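Local atomic coordinates of intracellular serine protease (Bacillus licheniformis, PDB entry 4ZOQ), a protein that acts as a lanthipeptide protease of the subtilase family, probably cutting peptide bonds as a serine endopeptidase. Residues 204-207 and 212-215; 27-32 and 224-229; 48-53 and 117-122; 133-138 and 281-286. One frame throughout, in Å; residues are numbered along the deposited sequence.

Overall arrangement
From the N terminus, helix 24-30 opens interaction 2, which closes 192 residues later at the outermost strand 221-226. Interaction 3 lies wholly inside that loop and sets helix 116-128 on strand 46-51. Interaction 4 starts next, on strand 133-136, and closes only on helix 275-297, so it crosses interaction 2. Interaction 1, a short local closure after strand 200-205, is nested inside both of these longer loops. All four reach one mixed, largely parallel sheet. Strands 46-51 and 133-136 join interactions 3 and 4, strands 200-205 and 221-226 join interactions 1 and 2, and Q281 links interactions 2 and 4, whose centres lie about 14 Å apart.

Interaction 1 of 4, residues 204-207 and 212-215; sequences SNMK and SPYS
A type I beta turn, S212 to S215, folds back on S204 near the end of strand 200-205 and holds it through both its backbone N-H and its carbonyl. S204 N donates to S215 OG at 2.9 Å in a nearly straight bond (169°), while S212 N gives its hydrogen to S204 O, also at 2.9 Å. The side chain adds to this grip: with OG swung opposite its own backbone N (chi1 171°), S204 OG meets S212 OG at 2.9 Å and lies 2.6 Å from Y214 OH, the proton arrangement among the hydroxyls being unsettled. Y214 takes the cramped first torsion between its backbone N and carbonyl carbon (chi1 57°), which folds the ring back so that S212 CB sits 3.3 Å above one face, toward the rim. M206 bends so that SD approaches S212 OG at 3.4 Å. A phenylalanine replacing Y214 would probably keep the ring packing but leave S204 OG and the G228 carbonyl without their phenolic partner. The cluster is buried between T275 and A278 of helix 275-297 and the loop after strand 221-226, where G228 O also bonds S212 OG and the Y214 ring meets Y229 and Y273.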
loop_
_atom_site.group_PDB
_atom_site.type_symbol
_atom_site.label_atom_id
_atom_site.label_comp_id
_atom_site.label_asym_id
_atom_site.label_seq_id
_atom_site.Cartn_x
_atom_site.Cartn_y
_atom_site.Cartn_z
ATOM N N SER B 204 12.101 2.754 3.313
ATOM C CA SER B 204 12.565 1.511 3.892
ATOM C C SER B 204 13.928 1.678 4.571
ATOM O O SER B 204 14.834 2.225 3.960
ATOM C CB SER B 204 12.656 0.430 2.808
ATOM O OG SER B 204 13.316 -0.733 3.317
ATOM N N ASN B 205 14.063 1.254 5.832
ATOM C CA ASN B 205 15.374 1.283 6.464
ATOM C C ASN B 205 15.949 -0.148 6.629
ATOM O O ASN B 205 15.263 -1.160 6.442
ATOM C CB ASN B 205 15.345 2.022 7.828
ATOM C CG ASN B 205 14.482 1.326 8.893
ATOM O OD1 ASN B 205 13.306 1.637 9.059
ATOM N ND2 ASN B 205 15.069 0.368 9.610
ATOM N N MET B 206 17.221 -0.201 7.000
ATOM C CA MET B 206 17.951 -1.442 7.183
ATOM C C MET B 206 17.934 -1.858 8.636
ATOM O O MET B 206 17.512 -1.081 9.499
ATOM C CB MET B 206 19.398 -1.248 6.751
ATOM C CG MET B 206 19.531 -0.739 5.379
ATOM S SD MET B 206 19.083 -1.972 4.171
ATOM C CE MET B 206 20.452 -3.116 4.401
ATOM N N LYS B 207 18.462 -3.051 8.908
ATOM C CA LYS B 207 18.569 -3.547 10.279
ATOM C C LYS B 207 19.380 -2.568 11.124
ATOM O O LYS B 207 19.047 -2.314 12.265
ATOM C CB LYS B 207 19.229 -4.920 10.306
ATOM C CG LYS B 207 19.469 -5.488 11.698
ATOM C CD LYS B 207 20.302 -6.773 11.590
ATOM C CE LYS B 207 19.498 -7.908 11.006
ATOM N NZ LYS B 207 20.218 -9.183 11.108
ATOM N N SER B 212 17.664 2.139 3.485
ATOM C CA SER B 212 17.925 1.171 2.422
ATOM C C SER B 212 18.376 1.993 1.227
ATOM O O SER B 212 17.806 3.050 0.968
ATOM C CB SER B 212 16.688 0.345 2.081
ATOM O OG SER B 212 16.208 -0.411 3.199
ATOM N N PRO B 213 19.414 1.538 0.525
ATOM C CA PRO B 213 19.978 2.291 -0.610
ATOM C C PRO B 213 18.967 2.587 -1.718
ATOM O O PRO B 213 19.092 3.598 -2.405
ATOM C CB PRO B 213 21.090 1.368 -1.138
ATOM C CG PRO B 213 21.445 0.465 0.036
ATOM C CD PRO B 213 20.173 0.307 0.830
ATOM N N TYR B 214 17.995 1.707 -1.906
ATOM C CA TYR B 214 17.015 1.861 -2.977
ATOM C C TYR B 214 15.902 2.820 -2.579
ATOM O O TYR B 214 15.117 3.262 -3.399
ATOM C CB TYR B 214 16.426 0.509 -3.347
ATOM C CG TYR B 214 15.797 -0.181 -2.164
ATOM C CD1 TYR B 214 14.544 0.190 -1.722
ATOM C CD2 TYR B 214 16.454 -1.227 -1.488
ATOM C CE1 TYR B 214 13.955 -0.405 -0.626
ATOM C CE2 TYR B 214 15.849 -1.861 -0.383
ATOM C CZ TYR B 214 14.588 -1.426 0.035
ATOM O OH TYR B 214 13.929 -1.975 1.108
ATOM N N SER B 215 15.816 3.129 -1.303
ATOM C CA SER B 215 14.648 3.856 -0.833
ATOM C C SER B 215 14.584 5.306 -1.371
ATOM O O SER B 215 15.493 6.092 -1.165
ATOM C CB SER B 215 14.634 3.832 0.685
ATOM O OG SER B 215 13.422 4.314 1.194
#

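Interaction 2 of 4, residues 27-32 and 224-229; sequences AKQTDS and TAPGGY
Q29 and P226 meet at an oblique angle, the amide of the glutamine coming up to the proline ring with its NE2 end leading. Q29 NE2 lies 3.7 Å from P226 CD, the ring carbon next to the proline nitrogen, and 4.1 Å from A225 CB, while OE1 is turned away from the strand. CG lies beside the backbone N (chi1 -77°), and one bend at chi2 (-80°) folds the chain so that the amide reaches across to the strand. No hydrogen bond joins the two segments. The amide's polar needs are met elsewhere, OE1 accepting from A333 N and NE2 donating to Q281 OE1. Q281 in turn gives its NE2 to P226 O. This one glutamine of helix 275-297 thus bridges the two segments, bonding the Q29 amide on one side and the P226 carbonyl on the other, and the amide of Q29 is held in its rotation at both ends. Helix 24-30 therefore reaches the outermost strand of the central sheet, 221-226, through the Q29 side chain, with W24 and F25 also packing on P226, as part of the layered alpha/beta architecture of a subtilase.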
loop_
_atom_site.group_PDB
_atom_site.type_symbol
_atom_site.label_atom_id
_atom_site.label_comp_id
_atom_site.label_asym_id
_atom_site.label_seq_id
_atom_site.Cartn_x
_atom_site.Cartn_y
_atom_site.Cartn_z
ATOM N N ALA B 27 10.498 -8.790 15.143
ATOM C CA ALA B 27 10.909 -8.747 16.547
ATOM C C ALA B 27 11.193 -7.303 16.963
ATOM O O ALA B 27 10.857 -6.899 18.073
ATOM C CB ALA B 27 12.129 -9.628 16.797
ATOM N N LYS B 28 11.800 -6.528 16.064
ATOM C CA LYS B 28 12.053 -5.120 16.347
ATOM C C LYS B 28 10.746 -4.344 16.524
ATOM O O LYS B 28 10.533 -3.693 17.536
ATOM C CB LYS B 28 12.902 -4.509 15.236
ATOM C CG LYS B 28 13.316 -3.106 15.514
ATOM C CD LYS B 28 14.202 -2.503 14.425
ATOM C CE LYS B 28 14.791 -1.165 14.925
ATOM N NZ LYS B 28 16.079 -1.341 15.665
ATOM N N GLN B 29 9.843 -4.495 15.565
ATOM C CA GLN B 29 8.561 -3.814 15.579
ATOM C C GLN B 29 7.708 -4.105 16.833
ATOM O O GLN B 29 7.165 -3.180 17.461
ATOM C CB GLN B 29 7.782 -4.204 14.324
ATOM C CG GLN B 29 8.222 -3.525 13.023
ATOM C CD GLN B 29 7.662 -2.101 12.883
ATOM O OE1 GLN B 29 7.155 -1.515 13.851
ATOM N NE2 GLN B 29 7.690 -1.569 11.663
ATOM N N THR B 30 7.633 -5.385 17.206
ATOM C CA THR B 30 6.708 -5.877 18.224
ATOM C C THR B 30 7.357 -6.096 19.600
ATOM O O THR B 30 6.731 -6.692 20.484
ATOM C CB THR B 30 6.063 -7.225 17.790
ATOM O OG1 THR B 30 7.095 -8.206 17.624
ATOM C CG2 THR B 30 5.287 -7.080 16.480
ATOM N N ASP B 31 8.596 -5.630 19.763
ATOM C CA ASP B 31 9.387 -5.840 20.971
ATOM C C ASP B 31 9.452 -7.350 21.303
ATOM O O ASP B 31 8.963 -7.798 22.354
ATOM C CB ASP B 31 8.833 -5.046 22.164
ATOM C CG ASP B 31 9.798 -5.035 23.364
ATOM O OD1 ASP B 31 10.994 -5.388 23.186
ATOM O OD2 ASP B 31 9.369 -4.655 24.478
ATOM N N SER B 32 10.026 -8.123 20.382
ATOM C CA SER B 32 10.065 -9.586 20.490
ATOM C C SER B 32 8.676 -10.173 20.727
ATOM O O SER B 32 8.508 -11.023 21.587
ATOM C CB SER B 32 11.033 -10.022 21.589
ATOM O OG SER B 32 12.357 -9.659 21.225
ATOM N N THR B 224 9.415 5.669 7.932
ATOM C CA THR B 224 10.267 4.618 7.483
ATOM C C THR B 224 9.905 3.326 8.229
ATOM O O THR B 224 9.298 3.366 9.313
ATOM C CB THR B 224 11.728 5.121 7.686
ATOM O OG1 THR B 224 12.292 5.491 6.418
ATOM C CG2 THR B 224 12.565 4.170 8.364
ATOM N N ALA B 225 10.197 2.177 7.625
ATOM C CA ALA B 225 10.039 0.905 8.329
ATOM C C ALA B 225 11.087 -0.095 7.813
ATOM O O ALA B 225 11.620 0.072 6.710
ATOM C CB ALA B 225 8.620 0.360 8.173
ATOM N N PRO B 226 11.422 -1.106 8.633
ATOM C CA PRO B 226 12.482 -2.024 8.187
ATOM C C PRO B 226 12.097 -2.937 7.007
ATOM O O PRO B 226 11.441 -3.965 7.172
ATOM C CB PRO B 226 12.774 -2.850 9.453
ATOM C CG PRO B 226 11.582 -2.688 10.338
ATOM C CD PRO B 226 11.056 -1.319 10.050
ATOM N N GLY B 227 12.510 -2.532 5.815
ATOM C CA GLY B 227 12.298 -3.312 4.610
ATOM C C GLY B 227 13.568 -3.990 4.082
ATOM O O GLY B 227 13.525 -4.616 3.029
ATOM N N GLY B 228 14.720 -3.775 4.728
ATOM C CA GLY B 228 15.890 -4.572 4.425
ATOM C C GLY B 228 16.513 -4.323 3.072
ATOM O O GLY B 228 16.083 -3.440 2.321
ATOM N N TYR B 229 17.597 -5.042 2.797
ATOM C CA TYR B 229 18.153 -5.051 1.453
ATOM C C TYR B 229 19.048 -6.275 1.302
ATOM O O TYR B 229 19.160 -7.099 2.213
ATOM C CB TYR B 229 18.893 -3.755 1.120
ATOM C CG TYR B 229 19.300 -3.645 -0.350
ATOM C CD1 TYR B 229 18.391 -3.917 -1.380
ATOM C CD2 TYR B 229 20.569 -3.193 -0.708
ATOM C CE1 TYR B 229 18.759 -3.779 -2.734
ATOM C CE2 TYR B 229 20.932 -3.028 -2.032
ATOM C CZ TYR B 229 20.029 -3.335 -3.045
ATOM O OH TYR B 229 20.434 -3.174 -4.354
#

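Interaction 3 of 4, residues 48-53 and 117-122; sequences ALIDSG and YNIMKA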
loop_
_atom_site.group_PDB
_atom_site.type_symbol
_atom_site.label_atom_id
_atom_site.label_comp_id
_atom_site.label_asym_id
_atom_site.label_seq_id
_atom_site.Cartn_x
_atom_site.Cartn_y
_atom_site.Cartn_z
ATOM N N ALA B 48 -7.367 -2.464 3.882
ATOM C CA ALA B 48 -7.527 -2.738 2.462
ATOM C C ALA B 48 -6.164 -2.927 1.797
ATOM O O ALA B 48 -5.266 -2.106 1.935
ATOM C CB ALA B 48 -8.297 -1.638 1.794
ATOM N N LEU B 49 -6.023 -4.045 1.107
ATOM C CA LEU B 49 -4.797 -4.420 0.440
ATOM C C LEU B 49 -4.896 -4.171 -1.061
ATOM O O LEU B 49 -5.347 -5.050 -1.795
ATOM C CB LEU B 49 -4.515 -5.896 0.683
ATOM C CG LEU B 49 -3.171 -6.371 0.126
ATOM C CD1 LEU B 49 -2.064 -6.140 1.129
ATOM C CD2 LEU B 49 -3.232 -7.839 -0.324
ATOM N N ILE B 50 -4.502 -2.983 -1.523
ATOM C CA ILE B 50 -4.579 -2.679 -2.958
ATOM C C ILE B 50 -3.307 -3.170 -3.623
ATOM O O ILE B 50 -2.295 -2.477 -3.644
ATOM C CB ILE B 50 -4.766 -1.170 -3.225
ATOM C CG1 ILE B 50 -6.037 -0.687 -2.552
ATOM C CG2 ILE B 50 -4.811 -0.885 -4.701
ATOM C CD1 ILE B 50 -6.361 0.675 -2.810
ATOM N N ASP B 51 -3.367 -4.357 -4.210
ATOM C CA ASP B 51 -2.149 -5.030 -4.595
ATOM C C ASP B 51 -2.478 -6.022 -5.699
ATOM O O ASP B 51 -3.392 -5.783 -6.490
ATOM C CB ASP B 51 -1.520 -5.743 -3.390
ATOM C CG ASP B 51 0.020 -5.689 -3.391
ATOM O OD1 ASP B 51 0.655 -6.219 -4.337
ATOM O OD2 ASP B 51 0.596 -5.192 -2.405
ATOM N N SER B 52 -1.724 -7.119 -5.745
ATOM C CA SER B 52 -1.822 -8.111 -6.823
ATOM C C SER B 52 -2.711 -9.312 -6.470
ATOM O O SER B 52 -2.548 -10.405 -7.027
ATOM C CB SER B 52 -0.432 -8.607 -7.225
ATOM O OG SER B 52 0.100 -9.464 -6.236
ATOM N N GLY B 53 -3.621 -9.128 -5.526
ATOM C CA GLY B 53 -4.479 -10.217 -5.098
ATOM C C GLY B 53 -3.960 -10.815 -3.818
ATOM O O GLY B 53 -3.192 -10.194 -3.104
ATOM N N TYR B 117 -6.135 4.006 -12.668
ATOM C CA TYR B 117 -7.588 4.103 -12.609
ATOM C C TYR B 117 -8.147 3.060 -11.649
ATOM O O TYR B 117 -8.999 3.363 -10.812
ATOM C CB TYR B 117 -8.196 3.914 -14.005
ATOM C CG TYR B 117 -9.708 3.884 -14.029
ATOM C CD1 TYR B 117 -10.437 5.063 -14.027
ATOM C CD2 TYR B 117 -10.408 2.674 -14.003
ATOM C CE1 TYR B 117 -11.815 5.050 -14.038
ATOM C CE2 TYR B 117 -11.804 2.651 -14.012
ATOM C CZ TYR B 117 -12.496 3.849 -14.026
ATOM O OH TYR B 117 -13.875 3.874 -14.025
ATOM N N ASN B 118 -7.711 1.816 -11.789
ATOM C CA ASN B 118 -8.198 0.800 -10.858
ATOM C C ASN B 118 -7.753 1.023 -9.414
ATOM O O ASN B 118 -8.440 0.579 -8.487
ATOM C CB ASN B 118 -7.833 -0.599 -11.334
ATOM C CG ASN B 118 -8.771 -1.087 -12.408
ATOM O OD1 ASN B 118 -9.909 -0.614 -12.502
ATOM N ND2 ASN B 118 -8.310 -2.022 -13.231
ATOM N N ILE B 119 -6.622 1.703 -9.215
ATOM C CA ILE B 119 -6.172 1.967 -7.862
ATOM C C ILE B 119 -7.147 2.939 -7.205
ATOM O O ILE B 119 -7.562 2.752 -6.046
ATOM C CB ILE B 119 -4.733 2.524 -7.816
ATOM C CG1 ILE B 119 -3.767 1.513 -8.420
ATOM C CG2 ILE B 119 -4.342 2.865 -6.368
ATOM C CD1 ILE B 119 -2.374 2.014 -8.562
ATOM N N MET B 120 -7.515 3.970 -7.959
ATOM C CA MET B 120 -8.471 4.969 -7.482
ATOM C C MET B 120 -9.824 4.326 -7.176
ATOM O O MET B 120 -10.427 4.595 -6.132
ATOM C CB MET B 120 -8.665 6.080 -8.517
ATOM C CG MET B 120 -7.404 6.789 -8.892
ATOM S SD MET B 120 -7.696 8.277 -9.888
ATOM C CE MET B 120 -6.255 8.194 -10.961
ATOM N N LYS B 121 -10.276 3.448 -8.068
ATOM C CA LYS B 121 -11.566 2.812 -7.875
ATOM C C LYS B 121 -11.529 1.952 -6.620
ATOM O O LYS B 121 -12.472 1.962 -5.827
ATOM C CB LYS B 121 -11.949 1.979 -9.082
ATOM C CG LYS B 121 -13.368 1.457 -9.025
ATOM C CD LYS B 121 -13.614 0.562 -10.223
ATOM C CE LYS B 121 -14.179 1.346 -11.389
ATOM N NZ LYS B 121 -14.288 0.526 -12.609
ATOM N N ALA B 122 -10.429 1.225 -6.442
ATOM C CA ALA B 122 -10.257 0.409 -5.250
ATOM C C ALA B 122 -10.192 1.285 -3.997
ATOM O O ALA B 122 -10.775 0.947 -2.956
ATOM C CB ALA B 122 -9.004 -0.452 -5.358
#
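I50 meets helix 116-128 with both branches of its side chain. The longer branch runs extended toward A122, bringing I50 CD1 to 3.8 Å from A122 CB, and the same CD1 lies 4.0 Å from the carbonyl oxygen I119 O. The short branch turns to I119, about one helical turn before A122, I50 CG2 touching I119 CG2 at 4.1 Å. With CG1 opposite the carbonyl carbon (chi1 -59°), the two branches part between the two helical residues. Around this first shell, V108 of strand 102-110 and I134 and I136 of strand 133-136 pack on I50 from the adjoining strands, and a backbone bond to N135 fixes its place in the sheet. Cutting I50 back to an alanine is likely to open a gap beneath I119 and A122, setting the helix less firmly on the sheet. The helix also carries K121, which salt-bridges D56 of another chain of the assembly, consistent with the prosegment that packs on surface helices in subtilases. The D51 carboxylate, predicted to belong to the charge relay system, bonds H86 and T90. Across the contact itself no hydrogen bond forms, so shape and apolar burial hold it.

Interaction 4 of 4, residues 133-138 and 281-286; sequences VINIST and QVAGTA
The carbonyl oxygen Q281 O, in the helix that packs on V133 and N135, is gripped twice by T285. T285 OG1 reaches it at 2.7 Å and T285 N at 2.9 Å, from opposite faces of the carbonyl plane, so the threonine hydroxyl is satisfied inside its own helix. One turn of the same helix turns A283 and A286 to strand 133-136. V133 splits between them: its CG1 comes to 3.8 Å from A283 CB, and its CG2 to 4.1 Å from A286 CB. CG1 lies opposite the backbone N (chi1 177°), which aims one methyl at each alanine. N135, two residues on, also touches A283, its CB 4.0 Å from A283 CB. The axes of strand 133-136 and of the helical segment 281-286 run antiparallel, at 175°, and are 8.6 Å apart at closest approach. S276, predicted to be the charge relay serine, lies in the first turn of helix 275-297, and S137 OG just past the strand bonds S276 O. F170 of strand 168-172 packs on V133 and A286, extending the apolar patch. No hydrogen bond crosses between the segments, so methyl contacts carry the fit, and the small alanine side chains let the helix lie close over the middle of the sheet.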
loop_
_atom_site.group_PDB
_atom_site.type_symbol
_atom_site.label_atom_id
_atom_site.label_comp_id
_atom_site.label_asym_id
_atom_site.label_seq_id
_atom_site.Cartn_x
_atom_site.Cartn_y
_atom_site.Cartn_z
ATOM N N VAL B 133 -8.075 1.550 7.253
ATOM C CA VAL B 133 -6.721 1.706 6.726
ATOM C C VAL B 133 -6.574 1.139 5.294
ATOM O O VAL B 133 -7.095 0.063 4.976
ATOM C CB VAL B 133 -5.671 1.028 7.628
ATOM C CG1 VAL B 133 -4.264 1.156 7.003
ATOM C CG2 VAL B 133 -5.712 1.600 9.036
ATOM N N ILE B 134 -5.892 1.892 4.430
ATOM C CA ILE B 134 -5.547 1.424 3.094
ATOM C C ILE B 134 -4.026 1.359 2.882
ATOM O O ILE B 134 -3.274 2.267 3.231
ATOM C CB ILE B 134 -6.187 2.321 1.994
ATOM C CG1 ILE B 134 -7.719 2.273 2.098
ATOM C CG2 ILE B 134 -5.721 1.907 0.591
ATOM C CD1 ILE B 134 -8.431 3.297 1.244
ATOM N N ASN B 135 -3.572 0.258 2.322
ATOM C CA ASN B 135 -2.172 0.132 1.986
ATOM C C ASN B 135 -1.998 -0.014 0.485
ATOM O O ASN B 135 -2.559 -0.945 -0.112
ATOM C CB ASN B 135 -1.564 -1.071 2.701
ATOM C CG ASN B 135 -0.091 -1.196 2.441
ATOM O OD1 ASN B 135 0.751 -0.654 3.179
ATOM N ND2 ASN B 135 0.236 -1.875 1.365
ATOM N N ILE B 136 -1.204 0.868 -0.120
ATOM C CA ILE B 136 -0.928 0.756 -1.557
ATOM C C ILE B 136 0.583 0.581 -1.813
ATOM O O ILE B 136 1.326 1.557 -1.913
ATOM C CB ILE B 136 -1.447 1.997 -2.351
ATOM C CG1 ILE B 136 -2.912 2.290 -2.042
ATOM C CG2 ILE B 136 -1.300 1.785 -3.852
ATOM C CD1 ILE B 136 -3.387 3.656 -2.546
ATOM N N SER B 137 1.026 -0.670 -1.926
ATOM C CA SER B 137 2.455 -0.960 -2.077
ATOM C C SER B 137 2.854 -1.021 -3.547
ATOM O O SER B 137 3.434 -2.003 -4.019
ATOM C CB SER B 137 2.836 -2.283 -1.378
ATOM O OG SER B 137 3.048 -2.109 0.013
ATOM N N THR B 138 2.526 0.037 -4.264
ATOM C CA THR B 138 2.839 0.142 -5.680
ATOM C C THR B 138 2.670 1.605 -6.056
ATOM O O THR B 138 2.125 2.401 -5.282
ATOM C CB THR B 138 1.938 -0.767 -6.542
ATOM O OG1 THR B 138 2.414 -0.789 -7.895
ATOM C CG2 THR B 138 0.468 -0.317 -6.483
ATOM N N GLN B 281 3.952 -2.390 7.128
ATOM C CA GLN B 281 4.331 -2.449 8.527
ATOM C C GLN B 281 3.740 -1.257 9.269
ATOM O O GLN B 281 3.306 -1.381 10.402
ATOM C CB GLN B 281 5.839 -2.499 8.696
ATOM C CG GLN B 281 6.448 -3.793 8.227
ATOM C CD GLN B 281 7.951 -3.816 8.400
ATOM O OE1 GLN B 281 8.460 -3.617 9.518
ATOM N NE2 GLN B 281 8.682 -4.044 7.297
ATOM N N VAL B 282 3.746 -0.102 8.623
ATOM C CA VAL B 282 3.121 1.091 9.158
ATOM C C VAL B 282 1.587 0.964 9.119
ATOM O O VAL B 282 0.899 1.342 10.066
ATOM C CB VAL B 282 3.586 2.356 8.373
ATOM C CG1 VAL B 282 3.004 3.644 8.991
ATOM C CG2 VAL B 282 5.097 2.406 8.334
ATOM N N ALA B 283 1.051 0.433 8.024
ATOM C CA ALA B 283 -0.382 0.217 7.949
ATOM C C ALA B 283 -0.812 -0.753 9.066
ATOM O O ALA B 283 -1.810 -0.497 9.768
ATOM C CB ALA B 283 -0.781 -0.311 6.584
ATOM N N GLY B 284 -0.030 -1.829 9.251
ATOM C CA GLY B 284 -0.275 -2.801 10.304
ATOM C C GLY B 284 -0.223 -2.151 11.673
ATOM O O GLY B 284 -1.088 -2.397 12.522
ATOM N N THR B 285 0.764 -1.278 11.863
ATOM C CA THR B 285 0.885 -0.542 13.117
ATOM C C THR B 285 -0.323 0.385 13.319
ATOM O O THR B 285 -0.857 0.490 14.432
ATOM C CB THR B 285 2.171 0.304 13.180
ATOM O OG1 THR B 285 3.325 -0.535 12.980
ATOM C CG2 THR B 285 2.273 1.000 14.552
ATOM N N ALA B 286 -0.775 1.031 12.246
ATOM C CA ALA B 286 -1.956 1.896 12.339
ATOM C C ALA B 286 -3.196 1.113 12.780
ATOM O O ALA B 286 -3.974 1.576 13.627
ATOM C CB ALA B 286 -2.221 2.582 11.020
#